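Local atomic coordinates of beta-galacturonidase (PDB entry 6NCW), a protein that hydrolyses beta-galacturonides as a family 2 glycoside hydrolase and probably also has beta-glucuronidase activity. Residues R271-F275 / L303-I308; V425-I429 / L446-I450; P460-I466 / C504-W510; L495-F499 / S551-L555. One frame throughout, in Å; residues are numbered along the deposited sequence.

All four contacts belong to the TIM barrel that carries most of the sugar site. Contacts 1 and 3 meet where strands 268-276 and 504-509 run side by side, joined by I272 N to S505 O (2.9 Å); S307 OG of strand 307-309 also reaches Y508 OH at 2.7 Å. Contact 3 borders contact 2, where N428 OD1 is 2.7 Å from T464 OG1. Contact 4, between two outer helices, reaches contact 1 through Y552 OH, 2.8 Å from G274 O, and packs on contact 3, F499 CZ 3.6 Å from V507 CG1. Contact 3 holds E465, a galacturonate-binding residue whose side chain is about 3 Å from a bound glycerol; the side chains of I429 and F275 lie about 7 and 10 Å from that of E465.

Contact 1: residues R271-F275 / L303-I308; sequences RIKGF and LGANSI
N306 turns its side-chain amide onto the backbone of 271-273 and grips it with both ends. Its CG stands between backbone N and carbonyl carbon (chi1 62°), which brings ND2 to R271 O at 3.0 Å, in the amide plane and almost straight, and OD1 to K273 N at 2.9 Å, with that N-H above the carbonyl plane. ND2 has a second partner in N557 OD1.

N306 N, just before the strand, gives to K273 O (2.8 Å), and S307 N adds a weak bond to the same oxygen; the parallel pairing proper follows, F275 N giving to S307 O (3.1 Å).

K273 NZ reaches G304 O at 2.8 Å. G304 ends helix 290-302 in a Schellman motif, and NZ also bonds Y552 O and L555 O, so three carbonyls hold the ammonium.

Apolar packing centres on the F275 ring: A305 CB lies at its edge, 3.8 Å from CD2, and L303 CD1 approaches CZ obliquely at 3.6 Å.

The segments close the beta-alpha-beta crossover of strand 268-276, helix 290-302 and strand 307-309 in the TIM barrel; helix 544-553 packs on L303 and F275, and strand 504-509 flanks 268-276 as its other parallel neighbour.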
loop_
_atom_site.group_PDB
_atom_site.type_symbol
_atom_site.label_atom_id
_atom_site.label_comp_id
_atom_site.label_asym_id
_atom_site.label_seq_id
_atom_site.Cartn_x
_atom_site.Cartn_y
_atom_site.Cartn_z
ATOM N N ARG A 271 -31.132 -0.245 -23.249
ATOM C CA ARG A 271 -30.717 -0.261 -21.849
ATOM C C ARG A 271 -29.279 0.251 -21.755
ATOM O O ARG A 271 -28.368 -0.326 -22.361
ATOM C CB ARG A 271 -30.816 -1.658 -21.240
ATOM C CG ARG A 271 -30.319 -1.690 -19.794
ATOM C CD ARG A 271 -30.138 -3.106 -19.237
ATOM N NE ARG A 271 -31.412 -3.796 -19.067
ATOM C CZ ARG A 271 -31.874 -4.707 -19.915
ATOM N NH1 ARG A 271 -31.159 -5.041 -20.980
ATOM N NH2 ARG A 271 -33.048 -5.283 -19.697
ATOM N N ILE A 272 -29.080 1.321 -20.996
ATOM C CA ILE A 272 -27.763 1.925 -20.814
ATOM C C ILE A 272 -27.036 1.239 -19.659
ATOM O O ILE A 272 -27.528 1.225 -18.525
ATOM C CB ILE A 272 -27.884 3.439 -20.576
ATOM C CG1 ILE A 272 -28.466 4.103 -21.816
ATOM C CG2 ILE A 272 -26.525 4.068 -20.278
ATOM C CD1 ILE A 272 -27.616 3.922 -23.046
ATOM N N LYS A 273 -25.862 0.665 -19.954
ATOM C CA LYS A 273 -24.956 0.039 -18.983
ATOM C C LYS A 273 -23.636 0.807 -19.066
ATOM O O LYS A 273 -22.737 0.435 -19.814
ATOM C CB LYS A 273 -24.741 -1.459 -19.280
ATOM C CG LYS A 273 -26.030 -2.307 -19.397
ATOM C CD LYS A 273 -25.709 -3.796 -19.508
ATOM C CE LYS A 273 -25.207 -4.169 -20.894
ATOM N NZ LYS A 273 -24.309 -5.371 -20.900
ATOM N N GLY A 274 -23.502 1.894 -18.306
ATOM C CA GLY A 274 -22.501 2.893 -18.593
ATOM C C GLY A 274 -21.501 3.161 -17.479
ATOM O O GLY A 274 -21.656 2.730 -16.319
ATOM N N PHE A 275 -20.472 3.918 -17.858
ATOM C CA PHE A 275 -19.491 4.487 -16.953
ATOM C C PHE A 275 -19.331 5.971 -17.220
ATOM O O PHE A 275 -19.226 6.405 -18.377
ATOM C CB PHE A 275 -18.130 3.799 -17.081
ATOM C CG PHE A 275 -18.019 2.556 -16.255
ATOM C CD1 PHE A 275 -17.731 2.640 -14.901
ATOM C CD2 PHE A 275 -18.204 1.301 -16.830
ATOM C CE1 PHE A 275 -17.645 1.481 -14.123
ATOM C CE2 PHE A 275 -18.110 0.151 -16.069
ATOM C CZ PHE A 275 -17.832 0.239 -14.706
ATOM N N LEU A 303 -15.936 -5.049 -18.260
ATOM C CA LEU A 303 -16.922 -4.871 -17.207
ATOM C C LEU A 303 -18.358 -5.114 -17.675
ATOM O O LEU A 303 -19.258 -5.180 -16.831
ATOM C CB LEU A 303 -16.782 -3.470 -16.622
ATOM C CG LEU A 303 -15.615 -3.330 -15.637
ATOM C CD1 LEU A 303 -15.080 -1.909 -15.560
ATOM C CD2 LEU A 303 -16.040 -3.820 -14.244
ATOM N N GLY A 304 -18.591 -5.262 -18.981
ATOM C CA GLY A 304 -19.926 -5.445 -19.508
ATOM C C GLY A 304 -20.638 -4.184 -19.943
ATOM O O GLY A 304 -21.803 -4.263 -20.354
ATOM N N ALA A 305 -19.970 -3.033 -19.906
ATOM C CA ALA A 305 -20.621 -1.778 -20.244
ATOM C C ALA A 305 -20.870 -1.673 -21.740
ATOM O O ALA A 305 -20.167 -2.276 -22.565
ATOM C CB ALA A 305 -19.780 -0.585 -19.777
ATOM N N ASN A 306 -21.888 -0.897 -22.090
ATOM C CA ASN A 306 -22.111 -0.571 -23.487
ATOM C C ASN A 306 -22.067 0.926 -23.727
ATOM O O ASN A 306 -22.331 1.367 -24.845
ATOM C CB ASN A 306 -23.439 -1.162 -23.985
ATOM C CG ASN A 306 -24.655 -0.618 -23.250
ATOM O OD1 ASN A 306 -24.596 0.425 -22.592
ATOM N ND2 ASN A 306 -25.783 -1.332 -23.367
ATOM N N SER A 307 -21.742 1.725 -22.714
ATOM C CA SER A 307 -21.865 3.161 -22.901
ATOM C C SER A 307 -20.922 3.919 -21.970
ATOM O O SER A 307 -20.577 3.450 -20.879
ATOM C CB SER A 307 -23.316 3.598 -22.695
ATOM O OG SER A 307 -23.485 4.962 -23.026
ATOM N N ILE A 308 -20.497 5.094 -22.427
ATOM C CA ILE A 308 -19.653 5.995 -21.657
ATOM C C ILE A 308 -20.272 7.389 -21.681
ATOM O O ILE A 308 -20.874 7.802 -22.676
ATOM C CB ILE A 308 -18.210 6.029 -22.199
ATOM C CG1 ILE A 308 -17.508 4.726 -21.866
ATOM C CG2 ILE A 308 -17.436 7.220 -21.648
ATOM C CD1 ILE A 308 -16.243 4.546 -22.621
#

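Contact 2: residues V425-I429 / L446-I450; sequences VSYNI and LYQWI
Y427 and L446 form the centre of a strand-to-helix packing in the TIM barrel, where strand 425-428 and helix 439-453 belong to one beta-alpha-beta unit leading on to strand 461-466. The short segments run roughly antiparallel, their axes 11.2 Å apart at an angle of 149°.

The forked end of L446 is the bump that the strand receives. One prong, CD1, sits squarely over the face of the Y427 ring, 3.9 Å from its centroid and 6° off the normal, a CH-pi contact. The other, CD2, rests where the ring joins CB, 3.6 Å from Y427 CG, and also touches I429 CG2 at 3.8 Å. L446 thus fills the hollow between Y427 and I429.

One helical turn on, I450 fills the next hollow, between Y427 and V425. With its CG1 anti to the carbonyl carbon (chi1 -71°) and the chain extended beyond, CD1 slides past the ring to 3.7 Å from Y427 CE1, obliquely, and reaches V425 CG1 at 4.0 Å.

At the end of the ring the hydroxyl bonds R412 O, while the W449 side chain crosses that of Y427 at about a right angle, bringing W449 CZ3 to 3.8 Å from Y427 OH.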
loop_
_atom_site.group_PDB
_atom_site.type_symbol
_atom_site.label_atom_id
_atom_site.label_comp_id
_atom_site.label_asym_id
_atom_site.label_seq_id
_atom_site.Cartn_x
_atom_site.Cartn_y
_atom_site.Cartn_z
ATOM N N VAL A 425 -34.899 12.828 -18.834
ATOM C CA VAL A 425 -34.639 13.311 -17.475
ATOM C C VAL A 425 -33.520 12.480 -16.864
ATOM O O VAL A 425 -33.585 11.245 -16.870
ATOM C CB VAL A 425 -35.900 13.220 -16.603
ATOM C CG1 VAL A 425 -35.599 13.763 -15.212
ATOM C CG2 VAL A 425 -37.084 13.941 -17.258
ATOM N N SER A 426 -32.503 13.142 -16.315
ATOM C CA SER A 426 -31.343 12.445 -15.768
ATOM C C SER A 426 -30.994 12.979 -14.392
ATOM O O SER A 426 -31.031 14.192 -14.158
ATOM C CB SER A 426 -30.135 12.588 -16.700
ATOM O OG SER A 426 -30.475 12.122 -17.982
ATOM N N TYR A 427 -30.641 12.070 -13.482
ATOM C CA TYR A 427 -30.347 12.435 -12.105
ATOM C C TYR A 427 -29.081 11.753 -11.601
ATOM O O TYR A 427 -28.834 10.583 -11.889
ATOM C CB TYR A 427 -31.527 12.097 -11.211
ATOM C CG TYR A 427 -32.392 13.312 -10.966
ATOM C CD1 TYR A 427 -33.497 13.597 -11.771
ATOM C CD2 TYR A 427 -32.078 14.196 -9.952
ATOM C CE1 TYR A 427 -34.285 14.741 -11.538
ATOM C CE2 TYR A 427 -32.847 15.324 -9.712
ATOM C CZ TYR A 427 -33.941 15.596 -10.495
ATOM O OH TYR A 427 -34.668 16.736 -10.210
ATOM N N ASN A 428 -28.258 12.520 -10.897
ATOM C CA ASN A 428 -27.126 12.006 -10.134
ATOM C C ASN A 428 -27.584 11.757 -8.700
ATOM O O ASN A 428 -28.059 12.683 -8.029
ATOM C CB ASN A 428 -25.973 13.008 -10.148
ATOM C CG ASN A 428 -25.542 13.372 -11.552
ATOM O OD1 ASN A 428 -25.825 12.640 -12.504
ATOM N ND2 ASN A 428 -24.840 14.495 -11.694
ATOM N N ILE A 429 -27.462 10.522 -8.230
ATOM C CA ILE A 429 -27.888 10.183 -6.869
ATOM C C ILE A 429 -26.817 9.327 -6.217
ATOM O O ILE A 429 -26.197 8.480 -6.873
ATOM C CB ILE A 429 -29.253 9.446 -6.826
ATOM C CG1 ILE A 429 -29.164 8.076 -7.490
ATOM C CG2 ILE A 429 -30.368 10.306 -7.432
ATOM C CD1 ILE A 429 -30.440 7.225 -7.334
ATOM N N LEU A 446 -37.713 9.746 -5.694
ATOM C CA LEU A 446 -37.349 10.654 -6.785
ATOM C C LEU A 446 -38.178 10.384 -8.037
ATOM O O LEU A 446 -38.680 11.317 -8.676
ATOM C CB LEU A 446 -35.861 10.528 -7.101
ATOM C CG LEU A 446 -35.367 11.301 -8.341
ATOM C CD1 LEU A 446 -35.599 12.819 -8.228
ATOM C CD2 LEU A 446 -33.886 10.994 -8.609
ATOM N N TYR A 447 -38.329 9.111 -8.408
ATOM C CA TYR A 447 -39.028 8.786 -9.651
ATOM C C TYR A 447 -40.493 9.206 -9.586
ATOM O O TYR A 447 -41.015 9.828 -10.519
ATOM C CB TYR A 447 -38.921 7.294 -9.963
ATOM C CG TYR A 447 -39.466 7.000 -11.335
ATOM C CD1 TYR A 447 -38.770 7.397 -12.475
ATOM C CD2 TYR A 447 -40.702 6.383 -11.499
ATOM C CE1 TYR A 447 -39.267 7.156 -13.736
ATOM C CE2 TYR A 447 -41.213 6.139 -12.764
ATOM C CZ TYR A 447 -40.495 6.530 -13.874
ATOM O OH TYR A 447 -41.002 6.298 -15.132
ATOM N N GLN A 448 -41.162 8.886 -8.478
ATOM C CA GLN A 448 -42.559 9.265 -8.301
ATOM C C GLN A 448 -42.736 10.777 -8.350
ATOM O O GLN A 448 -43.649 11.277 -9.010
ATOM C CB GLN A 448 -43.081 8.691 -6.984
ATOM C CG GLN A 448 -44.116 7.593 -7.150
ATOM C CD GLN A 448 -43.581 6.348 -7.848
ATOM O OE1 GLN A 448 -42.852 5.548 -7.248
ATOM N NE2 GLN A 448 -43.959 6.167 -9.120
ATOM N N TRP A 449 -41.862 11.523 -7.676
ATOM C CA TRP A 449 -41.930 12.976 -7.768
ATOM C C TRP A 449 -41.801 13.451 -9.212
ATOM O O TRP A 449 -42.528 14.357 -9.635
ATOM C CB TRP A 449 -40.841 13.629 -6.916
ATOM C CG TRP A 449 -40.827 15.100 -7.117
ATOM C CD1 TRP A 449 -41.604 16.026 -6.476
ATOM C CD2 TRP A 449 -40.015 15.835 -8.050
ATOM N NE1 TRP A 449 -41.321 17.286 -6.946
ATOM C CE2 TRP A 449 -40.351 17.197 -7.913
ATOM C CE3 TRP A 449 -39.029 15.473 -8.973
ATOM C CZ2 TRP A 449 -39.736 18.198 -8.661
ATOM C CZ3 TRP A 449 -38.420 16.475 -9.723
ATOM C CH2 TRP A 449 -38.777 17.816 -9.563
ATOM N N ILE A 450 -40.863 12.876 -9.979
ATOM C CA ILE A 450 -40.724 13.287 -11.371
ATOM C C ILE A 450 -42.022 13.031 -12.126
ATOM O O ILE A 450 -42.480 13.885 -12.892
ATOM C CB ILE A 450 -39.534 12.578 -12.044
ATOM C CG1 ILE A 450 -38.200 13.116 -11.518
ATOM C CG2 ILE A 450 -39.574 12.784 -13.531
ATOM C CD1 ILE A 450 -37.028 12.215 -11.864
#

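Contact 3: residues P460-I466 / C504-W510; sequences PFLITEI and CSGVYIW
E465 lies alongside the W510 indole, pointing the same way, with E465 CD 3.6 Å from W510 CE3 and the carboxylate tilted 39° from the ring plane. E465 OE2 stands above one face of the indole, toward its rim. The chain extended beyond CG carries OE1 to a salt bridge with R309 and a hydrogen bond with a glycerol probably left from crystallisation, and OE2 to a hydrogen bond with Y430 OH; W510 NE1 is held by N530 OD1. Both E465 and N530 bind galacturonate.

Along the backbone, 461-466 and 504-509 are neighbouring parallel strands of the TIM barrel, joined by the crossover through helix 484-500. S505 N gives to F461 O, I463 N to G506 O (3.1 Å), and Y508 N to I463 O (2.8 Å). At T464 the helical-like backbone interrupts the ladder; I466 N bonds Y508 O only weakly, and W510 N then reaches I466 O from above its carbonyl plane.

On the side facing helix 484-500, I466 CG2 meets V507 CG2 at 3.5 Å, crossing at about a right angle, and I463 CG2 lies nearby. At the other end C504 CB touches the edge of the F461 ring at CD2 (3.9 Å), while one water accepts from F461 N and from S505 OG (2.7 Å).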
loop_
_atom_site.group_PDB
_atom_site.type_symbol
_atom_site.label_atom_id
_atom_site.label_comp_id
_atom_site.label_asym_id
_atom_site.label_seq_id
_atom_site.Cartn_x
_atom_site.Cartn_y
_atom_site.Cartn_z
ATOM N N PRO A 460 -38.224 9.432 -20.890
ATOM C CA PRO A 460 -37.202 8.469 -20.461
ATOM C C PRO A 460 -36.390 9.029 -19.301
ATOM O O PRO A 460 -36.208 10.239 -19.175
ATOM C CB PRO A 460 -36.338 8.286 -21.713
ATOM C CG PRO A 460 -37.219 8.702 -22.846
ATOM C CD PRO A 460 -38.072 9.797 -22.308
ATOM N N PHE A 461 -35.886 8.132 -18.458
ATOM C CA PHE A 461 -35.220 8.493 -17.210
ATOM C C PHE A 461 -33.929 7.699 -17.099
ATOM O O PHE A 461 -33.941 6.471 -17.250
ATOM C CB PHE A 461 -36.161 8.225 -16.013
ATOM C CG PHE A 461 -35.521 8.402 -14.636
ATOM C CD1 PHE A 461 -35.229 9.665 -14.135
ATOM C CD2 PHE A 461 -35.277 7.304 -13.827
ATOM C CE1 PHE A 461 -34.669 9.825 -12.868
ATOM C CE2 PHE A 461 -34.725 7.457 -12.558
ATOM C CZ PHE A 461 -34.420 8.716 -12.086
ATOM N N LEU A 462 -32.822 8.396 -16.836
ATOM C CA LEU A 462 -31.510 7.787 -16.627
ATOM C C LEU A 462 -30.958 8.213 -15.272
ATOM O O LEU A 462 -31.178 9.350 -14.844
ATOM C CB LEU A 462 -30.516 8.203 -17.730
ATOM C CG LEU A 462 -30.656 7.598 -19.123
ATOM C CD1 LEU A 462 -29.756 8.317 -20.107
ATOM C CD2 LEU A 462 -30.346 6.096 -19.075
ATOM N N ILE A 463 -30.266 7.296 -14.593
ATOM C CA ILE A 463 -29.371 7.635 -13.485
ATOM C C ILE A 463 -27.997 7.923 -14.089
ATOM O O ILE A 463 -27.297 7.006 -14.535
ATOM C CB ILE A 463 -29.282 6.509 -12.447
ATOM C CG1 ILE A 463 -30.646 6.250 -11.788
ATOM C CG2 ILE A 463 -28.207 6.846 -11.389
ATOM C CD1 ILE A 463 -31.261 7.494 -11.178
ATOM N N THR A 464 -27.609 9.192 -14.125
ATOM C CA THR A 464 -26.372 9.564 -14.795
ATOM C C THR A 464 -25.160 9.508 -13.875
ATOM O O THR A 464 -24.031 9.602 -14.374
ATOM C CB THR A 464 -26.495 10.965 -15.422
ATOM O OG1 THR A 464 -27.288 11.818 -14.582
ATOM C CG2 THR A 464 -27.134 10.843 -16.795
ATOM N N GLU A 465 -25.371 9.332 -12.565
ATOM C CA GLU A 465 -24.311 9.060 -11.589
ATOM C C GLU A 465 -24.897 8.259 -10.440
ATOM O O GLU A 465 -25.938 8.641 -9.910
ATOM C CB GLU A 465 -23.692 10.352 -11.021
ATOM C CG GLU A 465 -22.751 11.058 -11.981
ATOM C CD GLU A 465 -22.278 12.421 -11.484
ATOM O OE1 GLU A 465 -22.008 13.271 -12.364
ATOM O OE2 GLU A 465 -22.174 12.640 -10.244
ATOM N N ILE A 466 -24.247 7.147 -10.097
ATOM C CA ILE A 466 -24.400 6.471 -8.812
ATOM C C ILE A 466 -23.090 5.736 -8.524
ATOM O O ILE A 466 -22.425 5.244 -9.440
ATOM C CB ILE A 466 -25.621 5.510 -8.831
ATOM C CG1 ILE A 466 -26.000 5.045 -7.423
ATOM C CG2 ILE A 466 -25.352 4.304 -9.731
ATOM C CD1 ILE A 466 -27.462 4.545 -7.338
ATOM N N CYS A 504 -36.899 3.300 -15.877
ATOM C CA CYS A 504 -35.519 3.756 -15.925
ATOM C C CYS A 504 -34.800 3.031 -17.051
ATOM O O CYS A 504 -34.797 1.801 -17.094
ATOM C CB CYS A 504 -34.816 3.509 -14.582
ATOM S SG CYS A 504 -33.032 3.929 -14.545
ATOM N N SER A 505 -34.193 3.794 -17.964
ATOM C CA SER A 505 -33.515 3.188 -19.102
ATOM C C SER A 505 -32.114 2.682 -18.779
ATOM O O SER A 505 -31.537 1.976 -19.616
ATOM C CB SER A 505 -33.431 4.176 -20.263
ATOM O OG SER A 505 -34.715 4.361 -20.829
ATOM N N GLY A 506 -31.559 3.011 -17.608
ATOM C CA GLY A 506 -30.252 2.507 -17.235
ATOM C C GLY A 506 -29.490 3.513 -16.387
ATOM O O GLY A 506 -30.081 4.410 -15.788
ATOM N N VAL A 507 -28.162 3.351 -16.374
ATOM C CA VAL A 507 -27.306 3.953 -15.352
ATOM C C VAL A 507 -25.911 4.196 -15.923
ATOM O O VAL A 507 -25.410 3.409 -16.735
ATOM C CB VAL A 507 -27.223 3.041 -14.097
ATOM C CG1 VAL A 507 -26.726 1.646 -14.480
ATOM C CG2 VAL A 507 -26.271 3.636 -13.055
ATOM N N TYR A 508 -25.273 5.295 -15.483
ATOM C CA TYR A 508 -23.826 5.473 -15.592
ATOM C C TYR A 508 -23.242 5.451 -14.192
ATOM O O TYR A 508 -23.564 6.309 -13.361
ATOM C CB TYR A 508 -23.421 6.773 -16.293
ATOM C CG TYR A 508 -23.778 6.825 -17.744
ATOM C CD1 TYR A 508 -24.939 7.474 -18.165
ATOM C CD2 TYR A 508 -22.966 6.225 -18.707
ATOM C CE1 TYR A 508 -25.293 7.515 -19.508
ATOM C CE2 TYR A 508 -23.304 6.273 -20.052
ATOM C CZ TYR A 508 -24.477 6.908 -20.445
ATOM O OH TYR A 508 -24.830 6.957 -21.776
ATOM N N ILE A 509 -22.384 4.467 -13.941
ATOM C CA ILE A 509 -21.641 4.425 -12.691
ATOM C C ILE A 509 -20.700 5.620 -12.599
ATOM O O ILE A 509 -19.971 5.948 -13.549
ATOM C CB ILE A 509 -20.877 3.096 -12.585
ATOM C CG1 ILE A 509 -21.880 1.949 -12.368
ATOM C CG2 ILE A 509 -19.902 3.141 -11.414
ATOM C CD1 ILE A 509 -21.345 0.585 -12.657
ATOM N N TRP A 510 -20.708 6.275 -11.446
ATOM C CA TRP A 510 -19.668 7.231 -11.098
ATOM C C TRP A 510 -18.665 6.478 -10.234
ATOM O O TRP A 510 -18.978 6.142 -9.089
ATOM C CB TRP A 510 -20.221 8.447 -10.345
ATOM C CG TRP A 510 -19.087 9.375 -10.036
ATOM C CD1 TRP A 510 -18.225 9.300 -8.975
ATOM C CD2 TRP A 510 -18.607 10.459 -10.870
ATOM N NE1 TRP A 510 -17.262 10.285 -9.077
ATOM C CE2 TRP A 510 -17.474 11.006 -10.230
ATOM C CE3 TRP A 510 -19.040 11.019 -12.084
ATOM C CZ2 TRP A 510 -16.769 12.098 -10.756
ATOM C CZ3 TRP A 510 -18.342 12.106 -12.607
ATOM C CH2 TRP A 510 -17.211 12.630 -11.937
HETATM O O HOH W 1 -36.625 5.499 -19.330
#

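Contact 4: residues L495-F499 / S551-L555; sequences LQAVF and SYRSL
F499 reaches out from its helix and is met over one face by L555, at its edge by Y552 and obliquely by S551. Its CB starts toward 551-555, and with CG anti to the carbonyl carbon (chi1 -75°) the ring is carried toward that segment. CG is the first atom to touch, 3.6 Å from L555 CD1. That methyl lies over the ring centre, 3.5 Å from the centroid and 10° off the normal, a CH-pi contact that also brings CD1 and CD2 of the ring within 3.7 Å of it. The opposite face is approached more loosely by V498 CG2, toward the rim. Farther out, CE2 comes 3.6 Å from S551 OG, which stands oblique to the ring. At the tip, CZ meets Y552 CE1 at 3.6 Å: the carbon lies at the edge of the F499 ring, near its plane, and the two rings touch rim to rim with planes at 76°.

These segments lie on helices 484-500 and 544-553, which pack side by side on the outside of the TIM barrel. One turn before F499, L495 splits its contacts: CD1 rests on S551 CB (3.8 Å), and CD2 approaches the Y552 ring obliquely at CE1 (3.9 Å). Y552 OH bonds G274 O of barrel strand 268-276. Where helix 544-553 ends, S551 O accepts both S554 OG (2.7 Å) and S554 N from the same face of its plane, in the turn that leads to L555.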
loop_
_atom_site.group_PDB
_atom_site.type_symbol
_atom_site.label_atom_id
_atom_site.label_comp_id
_atom_site.label_asym_id
_atom_site.label_seq_id
_atom_site.Cartn_x
_atom_site.Cartn_y
_atom_site.Cartn_z
ATOM N N LEU A 495 -26.799 -1.012 -8.084
ATOM C CA LEU A 495 -27.083 -1.486 -9.432
ATOM C C LEU A 495 -28.357 -2.321 -9.453
ATOM O O LEU A 495 -29.160 -2.227 -10.395
ATOM C CB LEU A 495 -25.892 -2.289 -9.975
ATOM C CG LEU A 495 -24.626 -1.472 -10.339
ATOM C CD1 LEU A 495 -23.484 -2.379 -10.743
ATOM C CD2 LEU A 495 -24.875 -0.461 -11.466
ATOM N N GLN A 496 -28.552 -3.144 -8.421
ATOM C CA GLN A 496 -29.776 -3.928 -8.314
ATOM C C GLN A 496 -31.006 -3.023 -8.331
ATOM O O GLN A 496 -31.992 -3.323 -9.010
ATOM C CB GLN A 496 -29.714 -4.792 -7.050
ATOM C CG GLN A 496 -31.048 -5.201 -6.452
ATOM C CD GLN A 496 -31.841 -6.179 -7.309
ATOM O OE1 GLN A 496 -31.270 -7.020 -8.021
ATOM N NE2 GLN A 496 -33.180 -6.074 -7.242
ATOM N N ALA A 497 -30.937 -1.869 -7.667
ATOM C CA ALA A 497 -32.099 -0.988 -7.630
ATOM C C ALA A 497 -32.344 -0.317 -8.983
ATOM O O ALA A 497 -33.481 -0.299 -9.462
ATOM C CB ALA A 497 -31.951 0.052 -6.523
ATOM N N VAL A 498 -31.301 0.244 -9.617
ATOM C CA VAL A 498 -31.524 0.996 -10.856
ATOM C C VAL A 498 -32.071 0.083 -11.953
ATOM O O VAL A 498 -32.983 0.461 -12.691
ATOM C CB VAL A 498 -30.237 1.733 -11.316
ATOM C CG1 VAL A 498 -29.792 2.746 -10.268
ATOM C CG2 VAL A 498 -29.105 0.760 -11.590
ATOM N N PHE A 499 -31.544 -1.135 -12.063
ATOM C CA PHE A 499 -31.994 -2.054 -13.101
ATOM C C PHE A 499 -33.369 -2.660 -12.828
ATOM O O PHE A 499 -33.949 -3.250 -13.741
ATOM C CB PHE A 499 -30.951 -3.158 -13.290
ATOM C CG PHE A 499 -29.727 -2.696 -14.024
ATOM C CD1 PHE A 499 -29.847 -2.002 -15.223
ATOM C CD2 PHE A 499 -28.468 -2.909 -13.504
ATOM C CE1 PHE A 499 -28.720 -1.544 -15.909
ATOM C CE2 PHE A 499 -27.325 -2.451 -14.184
ATOM C CZ PHE A 499 -27.459 -1.778 -15.398
ATOM N N SER A 551 -22.952 -7.749 -12.629
ATOM C CA SER A 551 -24.218 -7.091 -12.937
ATOM C C SER A 551 -24.344 -6.788 -14.428
ATOM O O SER A 551 -25.339 -7.158 -15.060
ATOM C CB SER A 551 -24.361 -5.808 -12.125
ATOM O OG SER A 551 -25.495 -5.081 -12.559
ATOM N N TYR A 552 -23.340 -6.116 -15.009
ATOM C CA TYR A 552 -23.471 -5.662 -16.391
ATOM C C TYR A 552 -23.422 -6.825 -17.383
ATOM O O TYR A 552 -24.047 -6.757 -18.446
ATOM C CB TYR A 552 -22.377 -4.650 -16.725
ATOM C CG TYR A 552 -22.624 -3.215 -16.288
ATOM C CD1 TYR A 552 -23.687 -2.874 -15.458
ATOM C CD2 TYR A 552 -21.789 -2.199 -16.726
ATOM C CE1 TYR A 552 -23.910 -1.549 -15.073
ATOM C CE2 TYR A 552 -21.995 -0.881 -16.342
ATOM C CZ TYR A 552 -23.055 -0.556 -15.523
ATOM O OH TYR A 552 -23.250 0.767 -15.163
ATOM N N ARG A 553 -22.657 -7.873 -17.083
ATOM C CA ARG A 553 -22.603 -9.033 -17.966
ATOM C C ARG A 553 -23.879 -9.872 -17.926
ATOM O O ARG A 553 -24.074 -10.721 -18.799
ATOM C CB ARG A 553 -21.405 -9.902 -17.598
ATOM C CG ARG A 553 -20.070 -9.281 -17.933
ATOM C CD ARG A 553 -19.458 -10.113 -19.003
ATOM N NE ARG A 553 -18.017 -10.227 -18.895
ATOM C CZ ARG A 553 -17.187 -9.730 -19.802
ATOM N NH1 ARG A 553 -17.690 -9.085 -20.857
ATOM N NH2 ARG A 553 -15.868 -9.867 -19.647
ATOM N N SER A 554 -24.754 -9.657 -16.952
ATOM C CA SER A 554 -26.001 -10.399 -16.873
ATOM C C SER A 554 -27.138 -9.712 -17.623
ATOM O O SER A 554 -28.294 -10.129 -17.501
ATOM C CB SER A 554 -26.392 -10.600 -15.412
ATOM O OG SER A 554 -26.811 -9.377 -14.840
ATOM N N LEU A 555 -26.846 -8.660 -18.373
ATOM C CA LEU A 555 -27.898 -7.890 -19.004
ATOM C C LEU A 555 -27.466 -7.567 -20.416
ATOM O O LEU A 555 -26.274 -7.404 -20.689
ATOM C CB LEU A 555 -28.203 -6.607 -18.223
ATOM C CG LEU A 555 -28.956 -6.760 -16.897
ATOM C CD1 LEU A 555 -28.865 -5.474 -16.128
ATOM C CD2 LEU A 555 -30.411 -7.120 -17.126
#